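Local coordinates for mandelate racemase/muconate lactonizing enzyme family protein (Roseovarius sp. TM1035, PDB 3T9P), which belongs to the enolase superfamily and probably catalyses a reaction begun by removing the proton next to a carboxylate, on a substrate not yet identified, at residues Met23-Glu29 / Arg40-Ser45; Leu28-Cys32 / Cys62-His66; Cys32-Phe38 / Ile373-Leu378; Trp50-Ser54 / Arg102-Gly106; Pro279-Tyr283 / Leu313-Thr318. All blocks are in the same frame, centred on the assembly; numbering follows the deposited sequence.

In the fold
Contacts 1 to 4 use the sheet of strands 25-32, 37-43, 48-52 and 382-387, whereas the centre of contact 5 lies about 4 Å from the chain's centre, in the barrel domain. Contacts 1 and 2 share Leu28 and Glu29 on strand 25-32. Contact 1, the most peripheral, its centre about 26 Å from the chain's centre, is a hydrogen-bonded strand pair with a salt bridge and exposed residues. Contacts 2 and 4 are buried and set helices against the sheet. Contact 3 is partly buried and mainly aromatic, joining the first hairpin to the C-terminal end. Contacts 4 and 5 touch through Gln52-Leu313 and Thr105-Met282; contact 1 relies on backbone pairing and charge, contact 5 on sulfur and aliphatic packing.

Contact 1: residues Met23-Glu29 / Arg40-Ser45; sequences MRIARLE and RVTTDS
The guanidinium of Arg40, with Phe31 over one face, turns its edge to the carboxylate of Glu29, with Arg40 NE 2.8 Å from Glu29 OE1 and Arg40 NH2 3.1 Å from Glu29 OE2. Both oxygens lie close to the guanidinium plane, yet the two groups are twisted 35° apart, so NE meets OE1 from above the carboxylate plane. Arg40 CG stands anti to the backbone N (chi1 -180°) and the chain bends at chi3, which lays it alongside Glu29. A water 2.6 Å from Glu29 OE1 also bonds Arg40 O and Thr42 OG1, itself bonded to Gln48 NE2, while Tyr383 OH takes up OE2. On the sheet's other side Leu28 CD2 presses on Val41 CG2 at 3.5 Å, tightly under helix 98-119. The antiparallel strands have one irregularity: Thr42 O accepts from Ala26 N at 2.9 Å and from Arg27 N at 3.2 Å, a classic beta bulge that shifts the register by one. Beyond it, Asp44 OD1 receives Arg24 N at 3.1 Å, and Asp44 N bonds Arg24 O. With two bonds from Arg40, one from water and one from Tyr383, the buried Glu29 carboxylate probably stays ionised, its charge balanced across the strand pair.

Contact 2: residues Leu28-Cys32 / Cys62-His66; sequences LETFC and CTIFH
Thr30 carries the tight centre of this contact, meeting both Phe65 and His66. Its OG1 lies 2.7 Å from His66 NE2, at the imidazole edge, in a hydrogen bond either could donate. Its methyl CG2 sits over one face of the Phe65 ring, 4.1 Å from the centroid and 27° off the normal, a CH-pi contact. Phe65 CG is anti to the backbone N (chi1 177°), which carries the ring over one face of the His66 imidazole, Phe65 CD2 3.9 Å above its plane. Leu28 CB meets the rim of the benzene ring at Phe65 CE2, 3.9 Å away. The Cys32 end has no polar bond, just sulfur contacts such as Cys32 CB to Cys62 SG at 3.8 Å; the sulfurs form no disulfide. With an alanine in place of Phe65, the Thr30 methyl and one face of the His66 ring would probably lose their cover, and a gap would open beside Leu28 CB. All six touching residues are buried, although a bound sulfate lies about 5 Å from the His66 side chain. His66 ND1 bonds Ser386 OG on strand 382-387, Phe65 touches Ala103 of helix 98-119, and helix segment 62-66, nearly antiparallel to 28-32, turns Thr63 and Ile64 to the second subunit.

Contact 3: residues Cys32-Phe38 / Ile373-Leu378; sequences CNEFVGF and ISPTWL
Phe38 and Trp377 meet in a T-shaped pair: the edge of the phenyl ring points at the face of the indole six-membered ring, with planes 83° apart and centroids separated by 5.1 Å. The nearest atoms are Phe38 CD2 and Trp377 CZ3, at 3.5 Å. Trp377 CG is anti to the backbone N (chi1 -171°), and this throws the indole off its helix toward the hairpin. Phe38 is clasped on both faces, by Ile373 CG1 4.0 Å from the ring centroid on one and by Val36 CG1 nearer the rim on the other. At the indole's far edge Val36 O lies 3.7 Å from Trp377 CH2. Asn33 crosses Trp377 at roughly a right angle, its amide plane 72° from the indole, and a water joins the two by accepting from Asn33 ND2 at 3.1 Å and Trp377 NE1 at 2.9 Å. The other end of that amide is tied down: Asn33 OD1 accepts from Phe35 N at 2.8 Å and from Val36 N on the opposite face of its plane, forming an Asx turn. This joining of the first hairpin to a C-terminal helix fits the enolase-superfamily capping domain, built from both chain ends; the turn probably corresponds to the loop that overhangs the active site in relatives.

Contact 4: residues Trp50-Ser54 / Arg102-Gly106; sequences WGQVS and RAMTG
In the capping domain of this enolase-superfamily protein, strand 48-52 and the residues up to Ser54 run alongside helix 98-119, nearly antiparallel to it (168° for segments 50-52 and 102-106). The axes of those segments approach to 7.5 Å, a close fit that two glycines allow: Gly51 has no side chain to meet Gly106 O, and a beta carbon on Gly106 would collide with Val53. Backbone therefore lies against backbone. Gln52 O points into the helix surface, 3.4 Å from Gly106 CA in a CH...O contact and 3.2 Å from the Thr105 methyl CG2. Ser54 N donates to Arg102 O at 3.3 Å with a nearly straight N-H...O angle of 164°, while Val53 CB rests 3.4 Å from the same oxygen. Ser54 CB packs alongside Arg102 CG at 3.5 Å. The extended Arg102 chain carries the guanidinium past Ser54; its NE bonds Ser98 OG, and NH2 bonds Lys94 O of the second subunit. Gln52 NE2 bonds the next carbonyl, Val53 O, at 3.2 Å and Ser312 OG, and OE1 accepts from Leu313 N, which together fix the amide. Thr105 OG1 bonds Met282 O, so strand 48-52 and helix 98-119 abut helices 281-284 and 313-322 of the barrel domain.

Contact 5: residues Pro279-Tyr283 / Leu313-Thr318; sequences PDVMY and LVTMCT. With FMT (formic acid), chain E.
Met282 starts with CG beside its backbone N (chi1 -82°) and then folds sharply at chi2 (25°), and this bend draws the thioether across Val314 instead of letting it extend. Met282 CG lies 3.9 Å from Val314 CB, and the methyl CE reaches on to Cys317 SG at 3.9 Å, with Leu313 CB close by. Val281 CG1, anti to the backbone N, packs against Cys317 CB at 4.0 Å. A lysine in place of Met282 would probably lose the snug fit over Val314 and leave a charged amine facing the Cys317 thiol. No direct hydrogen bond crosses the contact; a water does the joining, 2.8 Å from Val281 N and 2.7 Å from Thr318 OG1. That hydroxyl donates to Val314 O, which also accepts Thr318 N from the opposite face of the carbonyl. Asp280 OD1 caps helix 281-284 by accepting from Tyr283 N at 3.0 Å, leaving OD2 to bond His307 ND1. Tyr283 OH donates at 2.6 Å to O2 of a formic acid, probably from the crystallisation liquor, that Lys94 of the second subunit also binds. An Asp-His pair at the barrel's strand ends, such as Asp280 with His307, is consistent with the dyad of the mandelate racemase subgroup.

Contact 1: residues Met23-Glu29 / Arg40-Ser45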
# COMPACT_ATOMS: atom_id res chain seq x y z
N MET A 23 9.18 -3.63 30.58
CA MET A 23 10.36 -3.10 29.83
C MET A 23 9.98 -2.37 28.52
O MET A 23 8.88 -2.60 27.98
CB MET A 23 11.38 -4.21 29.56
CG MET A 23 10.81 -5.50 29.07
SD MET A 23 12.17 -6.70 28.74
CE MET A 23 12.94 -6.82 30.31
N ARG A 24 10.89 -1.54 28.04
CA ARG A 24 10.59 -0.59 26.98
C ARG A 24 11.58 -0.88 25.89
O ARG A 24 12.71 -1.27 26.18
CB ARG A 24 10.81 0.88 27.46
CG ARG A 24 9.89 1.44 28.64
CD ARG A 24 8.42 0.96 28.68
NE ARG A 24 7.54 1.87 27.96
CZ ARG A 24 6.19 1.90 28.02
NH1 ARG A 24 5.46 1.05 28.78
NH2 ARG A 24 5.55 2.83 27.27
N ILE A 25 11.23 -0.58 24.63
CA ILE A 25 12.20 -0.70 23.52
C ILE A 25 13.32 0.40 23.58
O ILE A 25 13.03 1.61 23.49
CB ILE A 25 11.48 -0.65 22.07
CG1 ILE A 25 10.45 -1.76 22.04
CG2 ILE A 25 12.56 -0.76 20.93
CD1 ILE A 25 9.43 -1.75 20.89
N ALA A 26 14.56 -0.03 23.58
CA ALA A 26 15.69 0.89 23.57
C ALA A 26 16.42 1.12 22.27
O ALA A 26 16.88 2.18 22.02
CB ALA A 26 16.68 0.51 24.64
N ARG A 27 16.50 0.15 21.43
CA ARG A 27 17.33 0.12 20.26
C ARG A 27 16.76 -0.81 19.18
O ARG A 27 16.18 -1.84 19.48
CB ARG A 27 18.75 -0.32 20.62
CG ARG A 27 19.72 -0.34 19.45
CD ARG A 27 21.17 -0.54 19.85
NE ARG A 27 21.69 0.59 20.63
CZ ARG A 27 21.93 0.55 21.93
NH1 ARG A 27 21.71 -0.57 22.61
NH2 ARG A 27 22.40 1.62 22.55
N LEU A 28 16.84 -0.39 17.97
CA LEU A 28 16.43 -1.17 16.83
C LEU A 28 17.49 -1.06 15.76
O LEU A 28 17.79 -0.01 15.34
CB LEU A 28 15.06 -0.74 16.29
CG LEU A 28 13.83 -1.10 17.14
CD1 LEU A 28 12.65 -0.31 16.84
CD2 LEU A 28 13.46 -2.55 17.18
N GLU A 29 18.02 -2.20 15.35
CA GLU A 29 19.04 -2.33 14.37
C GLU A 29 18.62 -3.19 13.18
O GLU A 29 18.00 -4.17 13.34
CB GLU A 29 20.28 -2.96 15.00
CG GLU A 29 20.89 -2.26 16.11
CD GLU A 29 21.79 -3.16 16.93
OE1 GLU A 29 21.26 -3.96 17.67
OE2 GLU A 29 22.97 -3.03 16.80
N ARG A 40 17.39 -6.49 14.82
CA ARG A 40 17.71 -6.77 16.20
C ARG A 40 17.13 -5.68 17.11
O ARG A 40 17.39 -4.53 16.95
CB ARG A 40 19.21 -6.99 16.47
CG ARG A 40 19.50 -7.29 17.92
CD ARG A 40 20.93 -7.70 18.25
NE ARG A 40 21.89 -6.67 17.93
CZ ARG A 40 23.15 -6.88 17.68
NH1 ARG A 40 23.66 -8.09 17.78
NH2 ARG A 40 23.91 -5.89 17.34
N VAL A 41 16.35 -6.10 18.07
CA VAL A 41 15.73 -5.26 19.06
C VAL A 41 16.44 -5.48 20.40
O VAL A 41 16.76 -6.57 20.76
CB VAL A 41 14.23 -5.52 19.25
CG1 VAL A 41 13.98 -6.87 19.79
CG2 VAL A 41 13.56 -4.46 20.10
N THR A 42 16.71 -4.38 21.09
CA THR A 42 17.22 -4.36 22.46
C THR A 42 16.33 -3.57 23.41
O THR A 42 15.98 -2.47 23.12
CB THR A 42 18.64 -3.79 22.50
OG1 THR A 42 19.46 -4.44 21.57
CG2 THR A 42 19.25 -3.95 23.88
N THR A 43 15.95 -4.16 24.54
CA THR A 43 15.13 -3.50 25.53
C THR A 43 15.99 -2.71 26.50
O THR A 43 17.16 -2.85 26.49
CB THR A 43 14.23 -4.45 26.36
OG1 THR A 43 15.05 -5.22 27.24
CG2 THR A 43 13.43 -5.36 25.47
N ASP A 44 15.35 -1.92 27.36
CA ASP A 44 16.03 -1.15 28.40
C ASP A 44 16.74 -2.09 29.38
O ASP A 44 17.67 -1.70 29.97
CB ASP A 44 15.18 -0.10 29.10
CG ASP A 44 13.87 -0.60 29.59
OD1 ASP A 44 13.56 -1.79 29.61
OD2 ASP A 44 13.08 0.23 29.95
N SER A 45 16.24 -3.29 29.54
CA SER A 45 16.87 -4.31 30.36
C SER A 45 18.10 -4.97 29.71
O SER A 45 18.68 -5.82 30.30
CB SER A 45 15.86 -5.40 30.71
OG SER A 45 15.87 -6.44 29.77
O HOH W 1 19.00 -3.48 18.92

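Contact 2: residues Leu28-Cys32 / Cys62-His66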
# COMPACT_ATOMS: atom_id res chain seq x y z
N LEU A 28 16.84 -0.39 17.97
CA LEU A 28 16.43 -1.17 16.83
C LEU A 28 17.49 -1.06 15.76
O LEU A 28 17.79 -0.01 15.34
CB LEU A 28 15.06 -0.74 16.29
CG LEU A 28 13.83 -1.10 17.14
CD1 LEU A 28 12.65 -0.31 16.84
CD2 LEU A 28 13.46 -2.55 17.18
N GLU A 29 18.02 -2.20 15.35
CA GLU A 29 19.04 -2.33 14.37
C GLU A 29 18.62 -3.19 13.18
O GLU A 29 18.00 -4.17 13.34
CB GLU A 29 20.28 -2.96 15.00
CG GLU A 29 20.89 -2.26 16.11
CD GLU A 29 21.79 -3.16 16.93
OE1 GLU A 29 21.26 -3.96 17.67
OE2 GLU A 29 22.97 -3.03 16.80
N THR A 30 19.00 -2.77 11.99
CA THR A 30 18.79 -3.51 10.77
C THR A 30 20.11 -3.86 10.05
O THR A 30 21.03 -3.10 10.02
CB THR A 30 17.87 -2.76 9.77
OG1 THR A 30 18.46 -1.51 9.41
CG2 THR A 30 16.43 -2.57 10.37
N PHE A 31 20.16 -5.04 9.49
CA PHE A 31 21.26 -5.52 8.71
C PHE A 31 20.63 -6.03 7.42
O PHE A 31 19.91 -6.96 7.45
CB PHE A 31 21.98 -6.69 9.42
CG PHE A 31 22.48 -6.41 10.81
CD1 PHE A 31 21.65 -6.33 11.87
CD2 PHE A 31 23.80 -6.32 11.06
CE1 PHE A 31 22.13 -6.12 13.12
CE2 PHE A 31 24.24 -6.09 12.30
CZ PHE A 31 23.40 -5.98 13.32
N CYS A 32 20.96 -5.42 6.30
CA CYS A 32 20.36 -5.76 5.02
C CYS A 32 21.28 -5.85 3.82
O CYS A 32 22.36 -5.40 3.84
CB CYS A 32 19.26 -4.75 4.71
SG CYS A 32 19.80 -3.02 4.74
N CYS A 62 14.29 -1.30 4.67
CA CYS A 62 15.03 -0.94 5.94
C CYS A 62 15.21 0.58 6.07
O CYS A 62 15.12 1.12 7.16
CB CYS A 62 16.41 -1.71 6.05
SG CYS A 62 16.17 -3.52 6.51
N THR A 63 15.32 1.28 4.97
CA THR A 63 15.31 2.72 5.01
C THR A 63 13.96 3.21 5.58
O THR A 63 13.91 4.05 6.41
CB THR A 63 15.49 3.30 3.61
OG1 THR A 63 16.76 2.94 3.09
CG2 THR A 63 15.30 4.80 3.64
N ILE A 64 12.90 2.59 5.11
CA ILE A 64 11.56 2.85 5.58
C ILE A 64 11.39 2.50 7.07
O ILE A 64 10.75 3.21 7.78
CB ILE A 64 10.51 2.14 4.72
CG1 ILE A 64 10.48 2.73 3.33
CG2 ILE A 64 9.15 2.16 5.41
CD1 ILE A 64 9.64 2.08 2.37
N PHE A 65 11.99 1.41 7.49
CA PHE A 65 11.89 0.96 8.86
C PHE A 65 12.43 2.05 9.75
O PHE A 65 11.81 2.44 10.69
CB PHE A 65 12.73 -0.31 9.06
CG PHE A 65 12.76 -0.82 10.45
CD1 PHE A 65 11.88 -1.79 10.85
CD2 PHE A 65 13.68 -0.36 11.38
CE1 PHE A 65 11.90 -2.25 12.12
CE2 PHE A 65 13.71 -0.84 12.66
CZ PHE A 65 12.84 -1.76 13.03
N HIS A 66 13.57 2.56 9.40
CA HIS A 66 14.19 3.59 10.28
C HIS A 66 13.46 4.93 10.11
O HIS A 66 13.39 5.70 11.06
CB HIS A 66 15.67 3.77 10.05
CG HIS A 66 16.46 2.57 10.50
ND1 HIS A 66 16.68 2.30 11.83
CD2 HIS A 66 16.94 1.51 9.82
CE1 HIS A 66 17.33 1.15 11.95
NE2 HIS A 66 17.54 0.67 10.75

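Contact 3: residues Cys32-Phe38 / Ile373-Leu378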
# COMPACT_ATOMS: atom_id res chain seq x y z
N CYS A 32 20.96 -5.42 6.30
CA CYS A 32 20.36 -5.76 5.02
C CYS A 32 21.28 -5.85 3.82
O CYS A 32 22.36 -5.40 3.84
CB CYS A 32 19.26 -4.75 4.71
SG CYS A 32 19.80 -3.02 4.74
N ASN A 33 20.75 -6.49 2.80
CA ASN A 33 21.14 -6.45 1.43
C ASN A 33 19.85 -6.20 0.64
O ASN A 33 18.85 -5.96 1.24
CB ASN A 33 21.98 -7.59 0.93
CG ASN A 33 21.26 -8.93 0.89
OD1 ASN A 33 20.07 -9.04 0.81
ND2 ASN A 33 22.05 -9.96 0.95
N GLU A 34 19.91 -6.18 -0.67
CA GLU A 34 18.74 -6.00 -1.49
C GLU A 34 17.64 -7.05 -1.25
O GLU A 34 16.52 -6.77 -1.45
CB GLU A 34 19.09 -6.02 -2.98
CG GLU A 34 18.64 -4.80 -3.68
CD GLU A 34 19.30 -4.54 -5.10
OE1 GLU A 34 18.65 -4.79 -6.10
OE2 GLU A 34 20.43 -4.07 -5.18
N PHE A 35 18.03 -8.25 -0.89
CA PHE A 35 17.13 -9.36 -0.72
C PHE A 35 16.54 -9.53 0.67
O PHE A 35 15.42 -9.95 0.76
CB PHE A 35 17.72 -10.65 -1.23
CG PHE A 35 17.96 -10.65 -2.67
CD1 PHE A 35 16.94 -10.80 -3.53
CD2 PHE A 35 19.19 -10.38 -3.16
CE1 PHE A 35 17.16 -10.75 -4.86
CE2 PHE A 35 19.41 -10.32 -4.49
CZ PHE A 35 18.41 -10.49 -5.32
N VAL A 36 17.29 -9.24 1.72
CA VAL A 36 16.80 -9.68 3.06
C VAL A 36 17.26 -8.69 4.05
O VAL A 36 18.35 -8.14 3.81
CB VAL A 36 17.37 -11.09 3.50
CG1 VAL A 36 16.61 -11.51 4.80
CG2 VAL A 36 17.07 -12.10 2.52
N GLY A 37 16.51 -8.44 5.14
CA GLY A 37 16.92 -7.42 6.14
C GLY A 37 16.56 -8.09 7.46
O GLY A 37 15.35 -8.35 7.68
N PHE A 38 17.53 -8.31 8.35
CA PHE A 38 17.24 -8.71 9.73
C PHE A 38 17.19 -7.52 10.70
O PHE A 38 17.85 -6.53 10.51
CB PHE A 38 18.27 -9.74 10.23
CG PHE A 38 18.25 -11.00 9.44
CD1 PHE A 38 17.16 -11.88 9.54
CD2 PHE A 38 19.28 -11.29 8.56
CE1 PHE A 38 17.14 -13.09 8.76
CE2 PHE A 38 19.30 -12.49 7.82
CZ PHE A 38 18.22 -13.37 7.89
N ILE A 373 20.89 -16.57 13.25
CA ILE A 373 21.32 -15.95 12.00
C ILE A 373 22.84 -16.01 12.06
O ILE A 373 23.44 -15.63 13.08
CB ILE A 373 20.85 -14.44 11.87
CG1 ILE A 373 19.31 -14.41 11.76
CG2 ILE A 373 21.47 -13.72 10.71
CD1 ILE A 373 18.80 -13.29 12.51
N SER A 374 23.45 -16.35 10.95
CA SER A 374 24.89 -16.42 10.95
C SER A 374 25.56 -15.05 11.10
O SER A 374 25.29 -14.17 10.33
CB SER A 374 25.42 -16.99 9.64
OG SER A 374 26.88 -17.05 9.79
N PRO A 375 26.53 -14.94 12.03
CA PRO A 375 27.35 -13.73 12.07
C PRO A 375 28.14 -13.51 10.75
O PRO A 375 28.49 -12.41 10.50
CB PRO A 375 28.32 -13.97 13.27
CG PRO A 375 27.52 -14.91 14.17
CD PRO A 375 26.87 -15.87 13.14
N THR A 376 28.44 -14.51 9.93
CA THR A 376 29.10 -14.23 8.64
C THR A 376 28.24 -13.33 7.72
O THR A 376 28.68 -12.36 7.04
CB THR A 376 29.41 -15.55 7.87
OG1 THR A 376 30.15 -16.46 8.74
CG2 THR A 376 30.20 -15.35 6.47
N TRP A 377 26.97 -13.68 7.66
CA TRP A 377 26.09 -12.84 6.79
C TRP A 377 25.92 -11.41 7.38
O TRP A 377 26.04 -10.42 6.69
CB TRP A 377 24.77 -13.60 6.72
CG TRP A 377 23.82 -12.95 5.67
CD1 TRP A 377 23.66 -13.31 4.37
CD2 TRP A 377 23.01 -11.77 5.88
NE1 TRP A 377 22.78 -12.42 3.73
CE2 TRP A 377 22.37 -11.47 4.64
CE3 TRP A 377 22.78 -10.93 6.98
CZ2 TRP A 377 21.52 -10.45 4.51
CZ3 TRP A 377 21.89 -9.83 6.80
CH2 TRP A 377 21.28 -9.63 5.57
N LEU A 378 25.74 -11.32 8.69
CA LEU A 378 25.62 -10.05 9.35
C LEU A 378 26.79 -9.19 9.17
O LEU A 378 26.66 -7.94 9.17
CB LEU A 378 25.38 -10.23 10.87
CG LEU A 378 24.08 -10.99 11.22
CD1 LEU A 378 23.94 -11.35 12.71
CD2 LEU A 378 22.83 -10.19 10.74
O HOH W 2 21.79 -13.03 1.06

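Contact 4: residues Trp50-Ser54 / Arg102-Gly106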
# COMPACT_ATOMS: atom_id res chain seq x y z
N TRP A 50 15.72 -11.15 17.52
CA TRP A 50 15.95 -11.03 16.10
C TRP A 50 14.70 -11.33 15.32
O TRP A 50 14.04 -12.35 15.56
CB TRP A 50 16.98 -12.10 15.65
CG TRP A 50 18.40 -11.72 16.05
CD1 TRP A 50 19.14 -12.17 17.18
CD2 TRP A 50 19.27 -10.87 15.31
NE1 TRP A 50 20.42 -11.61 17.13
CE2 TRP A 50 20.51 -10.82 16.00
CE3 TRP A 50 19.13 -10.15 14.09
CZ2 TRP A 50 21.60 -10.08 15.50
CZ3 TRP A 50 20.20 -9.43 13.62
CH2 TRP A 50 21.41 -9.39 14.33
N GLY A 51 14.42 -10.43 14.34
CA GLY A 51 13.32 -10.68 13.38
C GLY A 51 13.79 -10.29 12.03
O GLY A 51 14.97 -10.29 11.77
N GLN A 52 12.88 -10.13 11.11
CA GLN A 52 13.17 -9.90 9.71
C GLN A 52 12.04 -9.13 9.03
O GLN A 52 10.89 -9.39 9.30
CB GLN A 52 13.42 -11.25 9.00
CG GLN A 52 13.91 -11.21 7.58
CD GLN A 52 13.66 -12.50 6.81
OE1 GLN A 52 14.32 -13.48 6.98
NE2 GLN A 52 12.73 -12.46 5.93
N VAL A 53 12.42 -8.19 8.19
CA VAL A 53 11.52 -7.49 7.31
C VAL A 53 11.19 -8.44 6.15
O VAL A 53 11.82 -9.43 6.00
CB VAL A 53 12.04 -6.10 6.82
CG1 VAL A 53 12.47 -5.19 8.00
CG2 VAL A 53 13.10 -6.25 5.84
N SER A 54 10.18 -8.13 5.38
CA SER A 54 9.84 -8.92 4.23
C SER A 54 11.05 -9.00 3.28
O SER A 54 11.80 -8.09 3.16
CB SER A 54 8.68 -8.31 3.46
OG SER A 54 8.38 -9.07 2.35
N ARG A 102 5.85 -4.32 5.21
CA ARG A 102 7.05 -5.09 4.98
C ARG A 102 8.04 -4.69 6.07
O ARG A 102 8.67 -5.53 6.66
CB ARG A 102 7.64 -4.73 3.61
CG ARG A 102 7.03 -5.42 2.37
CD ARG A 102 7.62 -4.94 1.08
NE ARG A 102 6.96 -5.52 -0.07
CZ ARG A 102 7.42 -6.51 -0.81
NH1 ARG A 102 8.62 -7.01 -0.62
NH2 ARG A 102 6.66 -6.98 -1.77
N ALA A 103 8.12 -3.40 6.36
CA ALA A 103 8.99 -2.90 7.40
C ALA A 103 8.54 -3.25 8.85
O ALA A 103 9.33 -3.68 9.66
CB ALA A 103 9.23 -1.45 7.23
N MET A 104 7.25 -3.08 9.06
CA MET A 104 6.58 -3.39 10.39
C MET A 104 6.84 -4.82 10.82
O MET A 104 6.99 -5.09 12.00
CB MET A 104 5.07 -3.11 10.28
CG MET A 104 4.30 -3.40 11.58
SD MET A 104 2.56 -2.79 11.39
CE MET A 104 2.95 -1.05 11.61
N THR A 105 6.88 -5.74 9.87
CA THR A 105 7.15 -7.14 10.16
C THR A 105 8.47 -7.29 10.94
O THR A 105 8.54 -8.17 11.78
CB THR A 105 7.21 -7.98 8.85
OG1 THR A 105 5.93 -7.90 8.22
CG2 THR A 105 7.65 -9.40 9.07
N GLY A 106 9.48 -6.49 10.61
CA GLY A 106 10.81 -6.62 11.22
C GLY A 106 10.69 -6.27 12.72
O GLY A 106 11.27 -6.96 13.60
O HOH W 3 10.89 -5.96 1.66

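Contact 5: residues Pro279-Tyr283 / Leu313-Thr318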
# COMPACT_ATOMS: atom_id res chain seq x y z
N PRO A 279 -2.70 -15.41 3.89
CA PRO A 279 -1.87 -14.24 4.19
C PRO A 279 -0.39 -14.69 4.16
O PRO A 279 -0.10 -15.90 4.39
CB PRO A 279 -2.25 -13.88 5.68
CG PRO A 279 -2.68 -15.20 6.28
CD PRO A 279 -3.42 -15.90 5.08
N ASP A 280 0.50 -13.74 4.06
CA ASP A 280 1.92 -13.98 4.16
C ASP A 280 2.36 -13.18 5.34
O ASP A 280 2.15 -11.97 5.38
CB ASP A 280 2.62 -13.46 2.85
CG ASP A 280 4.18 -13.57 2.90
OD1 ASP A 280 4.81 -12.84 3.66
OD2 ASP A 280 4.72 -14.43 2.16
N VAL A 281 3.02 -13.84 6.31
CA VAL A 281 3.35 -13.17 7.60
C VAL A 281 4.11 -11.81 7.34
O VAL A 281 3.88 -10.74 7.98
CB VAL A 281 4.13 -14.16 8.53
CG1 VAL A 281 4.73 -13.39 9.78
CG2 VAL A 281 3.22 -15.19 8.97
N MET A 282 5.06 -11.89 6.43
CA MET A 282 6.02 -10.76 6.22
C MET A 282 5.33 -9.68 5.39
O MET A 282 5.59 -8.53 5.64
CB MET A 282 7.28 -11.21 5.40
CG MET A 282 8.34 -11.88 6.21
SD MET A 282 7.95 -12.74 7.78
CE MET A 282 9.62 -12.76 8.52
N TYR A 283 4.48 -10.00 4.39
CA TYR A 283 3.77 -8.92 3.69
C TYR A 283 2.67 -8.29 4.55
O TYR A 283 2.18 -7.18 4.27
CB TYR A 283 3.11 -9.46 2.39
CG TYR A 283 4.05 -9.98 1.36
CD1 TYR A 283 5.29 -9.38 1.16
CD2 TYR A 283 3.66 -11.04 0.51
CE1 TYR A 283 6.18 -9.84 0.12
CE2 TYR A 283 4.48 -11.49 -0.52
CZ TYR A 283 5.75 -10.88 -0.69
OH TYR A 283 6.54 -11.34 -1.68
N LEU A 313 13.35 -16.09 7.02
CA LEU A 313 12.66 -16.39 8.26
C LEU A 313 11.10 -16.65 8.04
O LEU A 313 10.40 -17.19 8.91
CB LEU A 313 12.84 -15.19 9.17
CG LEU A 313 12.33 -15.48 10.59
CD1 LEU A 313 13.16 -16.50 11.24
CD2 LEU A 313 12.21 -14.17 11.43
N VAL A 314 10.59 -16.13 6.94
CA VAL A 314 9.13 -16.26 6.68
C VAL A 314 8.65 -17.73 6.87
O VAL A 314 7.57 -17.97 7.36
CB VAL A 314 8.74 -15.63 5.31
CG1 VAL A 314 9.36 -16.43 4.10
CG2 VAL A 314 7.13 -15.54 5.15
N THR A 315 9.43 -18.69 6.43
CA THR A 315 8.99 -20.06 6.57
C THR A 315 8.90 -20.48 8.06
O THR A 315 7.86 -21.06 8.47
CB THR A 315 9.82 -21.04 5.64
OG1 THR A 315 9.54 -20.68 4.27
CG2 THR A 315 9.37 -22.64 5.85
N MET A 316 9.89 -20.18 8.84
CA MET A 316 9.85 -20.51 10.31
C MET A 316 8.72 -19.74 11.02
O MET A 316 7.98 -20.31 11.82
CB MET A 316 11.23 -20.18 10.98
CG MET A 316 11.29 -20.58 12.54
SD MET A 316 10.82 -22.35 12.72
CE MET A 316 12.29 -23.11 12.07
N CYS A 317 8.47 -18.48 10.63
CA CYS A 317 7.31 -17.76 11.30
C CYS A 317 6.00 -18.47 10.98
O CYS A 317 5.08 -18.60 11.88
CB CYS A 317 7.23 -16.33 10.80
SG CYS A 317 8.62 -15.25 11.30
N THR A 318 5.86 -18.86 9.68
CA THR A 318 4.70 -19.62 9.26
C THR A 318 4.55 -20.96 10.04
O THR A 318 3.41 -21.37 10.41
CB THR A 318 4.72 -19.84 7.75
OG1 THR A 318 4.81 -18.54 7.13
CG2 THR A 318 3.45 -20.43 7.32
C FMT E . 6.92 -14.31 -3.11
O1 FMT E . 7.46 -14.40 -4.27
O2 FMT E . 5.93 -13.61 -2.86
O HOH W 4 3.38 -16.57 6.02